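Local atomic coordinates of p-47 protein (PDB entry 5WIX), a protein that is of unknown function but has a TULIP-domain fold resembling bactericidal/permeability-increasing protein, which suggests that it may bind lipids. Residues D141-L146 with F154-I159. Residues are numbered along the deposited sequence; the frame is centred on the assembly and turned at random.
Sequences DLSGKL and FNKLLI
Ser143 meets two consecutive residues of helix 153-159, Asn155 and Lys156, and through them the loop after strand 138-140 packs against the helix that follows. The serine points at the helix, and its small side chain suits a buried place where the backbones come close: the CA atoms of Ser143 and Lys156 are 6.7 Å apart. With CG set beside its own backbone N (chi1 -61°), Lys156 runs alongside the serine. Its CG lies 3.8 Å from Ser143 OG, and the bent end of the chain brings CE to 3.5 Å from Ser143 CB, so the methylenes pack along the serine. Asn155 approaches by its amide nitrogen, ND2, which is 3.5 Å from Ser143 O and equally 3.5 Å from Ser143 OG. At that distance neither approach amounts to a clear hydrogen bond, but a polar amide suits this buried spot beside a carbonyl and a hydroxyl. Lys156, partly exposed as a whole, also makes a cation-pi contact with Phe152. On the looser side, Leu142 turns its side chain away from the helix and is exposed. Where the chain leaves strand 138-140, Asp141 and Leu142 both face Ile104 of the neighbouring strand 104-113, a classic beta bulge; on the helix, Phe154, Asn155 and Leu158 rest on Phe89 of strand 87-91, and Ile159 touches Leu105 of strand 104-113 and Met62 of strand 58-70.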
loop_
_atom_site.group_PDB
_atom_site.type_symbol
_atom_site.label_atom_id
_atom_site.label_comp_id
_atom_site.label_asym_id
_atom_site.label_seq_id
_atom_site.Cartn_x
_atom_site.Cartn_y
_atom_site.Cartn_z
ATOM N N ASP A 141 -21.358 -19.881 13.984
ATOM C CA ASP A 141 -22.034 -18.710 14.530
ATOM C C ASP A 141 -23.507 -18.942 14.544
ATOM O O ASP A 141 -24.141 -18.825 15.585
ATOM C CB ASP A 141 -21.716 -17.452 13.736
ATOM C CG ASP A 141 -20.253 -17.109 13.777
ATOM O OD1 ASP A 141 -19.534 -17.667 14.626
ATOM O OD2 ASP A 141 -19.809 -16.283 12.956
ATOM N N LEU A 142 -24.043 -19.257 13.372
ATOM C CA LEU A 142 -25.429 -19.687 13.239
ATOM C C LEU A 142 -25.432 -21.039 12.606
ATOM O O LEU A 142 -24.537 -21.350 11.822
ATOM C CB LEU A 142 -26.223 -18.732 12.386
ATOM C CG LEU A 142 -27.040 -17.763 13.204
ATOM C CD1 LEU A 142 -27.480 -16.670 12.279
ATOM C CD2 LEU A 142 -28.216 -18.502 13.802
ATOM N N SER A 143 -26.439 -21.841 12.905
ATOM C CA SER A 143 -26.382 -23.232 12.504
ATOM C C SER A 143 -27.052 -23.462 11.168
ATOM O O SER A 143 -26.631 -24.332 10.409
ATOM C CB SER A 143 -27.006 -24.091 13.584
ATOM O OG SER A 143 -26.972 -25.433 13.135
ATOM N N GLY A 144 -28.075 -22.667 10.871
ATOM C CA GLY A 144 -28.830 -22.832 9.644
ATOM C C GLY A 144 -30.074 -21.981 9.628
ATOM O O GLY A 144 -30.586 -21.585 10.669
ATOM N N LYS A 145 -30.543 -21.658 8.432
ATOM C CA LYS A 145 -31.689 -20.770 8.292
ATOM C C LYS A 145 -32.593 -21.219 7.151
ATOM O O LYS A 145 -32.149 -21.404 6.023
ATOM C CB LYS A 145 -31.222 -19.334 8.064
ATOM C CG LYS A 145 -30.543 -18.740 9.283
ATOM C CD LYS A 145 -30.278 -17.272 9.138
ATOM C CE LYS A 145 -29.227 -17.033 8.076
ATOM N NZ LYS A 145 -28.861 -15.590 7.999
ATOM N N LEU A 146 -33.857 -21.443 7.464
ATOM C CA LEU A 146 -34.327 -21.456 8.843
ATOM C C LEU A 146 -35.148 -22.746 8.950
ATOM O O LEU A 146 -36.047 -22.913 9.795
ATOM C CB LEU A 146 -35.151 -20.199 9.169
ATOM C CG LEU A 146 -35.528 -19.876 10.626
ATOM C CD1 LEU A 146 -34.368 -19.209 11.382
ATOM C CD2 LEU A 146 -36.809 -19.027 10.694
ATOM N N PHE A 154 -25.883 -31.691 16.829
ATOM C CA PHE A 154 -25.227 -32.705 16.018
ATOM C C PHE A 154 -24.743 -32.154 14.670
ATOM O O PHE A 154 -23.671 -32.546 14.224
ATOM C CB PHE A 154 -26.161 -33.905 15.800
ATOM C CG PHE A 154 -26.269 -34.833 16.994
ATOM C CD1 PHE A 154 -25.146 -35.177 17.735
ATOM C CD2 PHE A 154 -27.505 -35.369 17.366
ATOM C CE1 PHE A 154 -25.253 -36.031 18.826
ATOM C CE2 PHE A 154 -27.618 -36.220 18.452
ATOM C CZ PHE A 154 -26.494 -36.553 19.185
ATOM N N ASN A 155 -25.507 -31.263 14.024
ATOM C CA ASN A 155 -25.070 -30.686 12.741
ATOM C C ASN A 155 -23.733 -30.009 12.946
ATOM O O ASN A 155 -22.784 -30.252 12.200
ATOM C CB ASN A 155 -26.075 -29.670 12.155
ATOM C CG ASN A 155 -25.564 -28.996 10.833
ATOM O OD1 ASN A 155 -25.165 -29.668 9.875
ATOM N ND2 ASN A 155 -25.591 -27.665 10.797
ATOM N N LYS A 156 -23.661 -29.179 13.980
ATOM C CA LYS A 156 -22.466 -28.390 14.236
ATOM C C LYS A 156 -21.251 -29.270 14.554
ATOM O O LYS A 156 -20.181 -29.074 13.980
ATOM C CB LYS A 156 -22.732 -27.399 15.364
ATOM C CG LYS A 156 -23.836 -26.405 15.045
ATOM C CD LYS A 156 -24.285 -25.770 16.334
ATOM C CE LYS A 156 -24.625 -24.314 16.148
ATOM N NZ LYS A 156 -26.006 -23.970 16.638
ATOM N N LEU A 157 -21.417 -30.248 15.444
ATOM C CA LEU A 157 -20.353 -31.218 15.730
ATOM C C LEU A 157 -19.854 -31.831 14.425
ATOM O O LEU A 157 -18.642 -31.933 14.186
ATOM C CB LEU A 157 -20.845 -32.312 16.694
ATOM C CG LEU A 157 -20.009 -33.587 16.901
ATOM C CD1 LEU A 157 -18.527 -33.283 17.177
ATOM C CD2 LEU A 157 -20.611 -34.472 18.017
ATOM N N LEU A 158 -20.799 -32.184 13.559
ATOM C CA LEU A 158 -20.470 -32.876 12.323
ATOM C C LEU A 158 -19.926 -31.968 11.220
ATOM O O LEU A 158 -18.935 -32.326 10.599
ATOM C CB LEU A 158 -21.685 -33.647 11.802
ATOM C CG LEU A 158 -21.922 -35.022 12.436
ATOM C CD1 LEU A 158 -22.886 -35.817 11.570
ATOM C CD2 LEU A 158 -20.630 -35.811 12.701
ATOM N N ILE A 159 -20.537 -30.815 10.952
ATOM C CA ILE A 159 -19.998 -30.008 9.860
ATOM C C ILE A 159 -18.682 -29.397 10.248
ATOM O O ILE A 159 -18.088 -28.718 9.445
ATOM C CB ILE A 159 -20.907 -28.842 9.385
ATOM C CG1 ILE A 159 -20.869 -27.676 10.378
ATOM C CG2 ILE A 159 -22.302 -29.324 9.070
ATOM C CD1 ILE A 159 -20.756 -26.331 9.703
#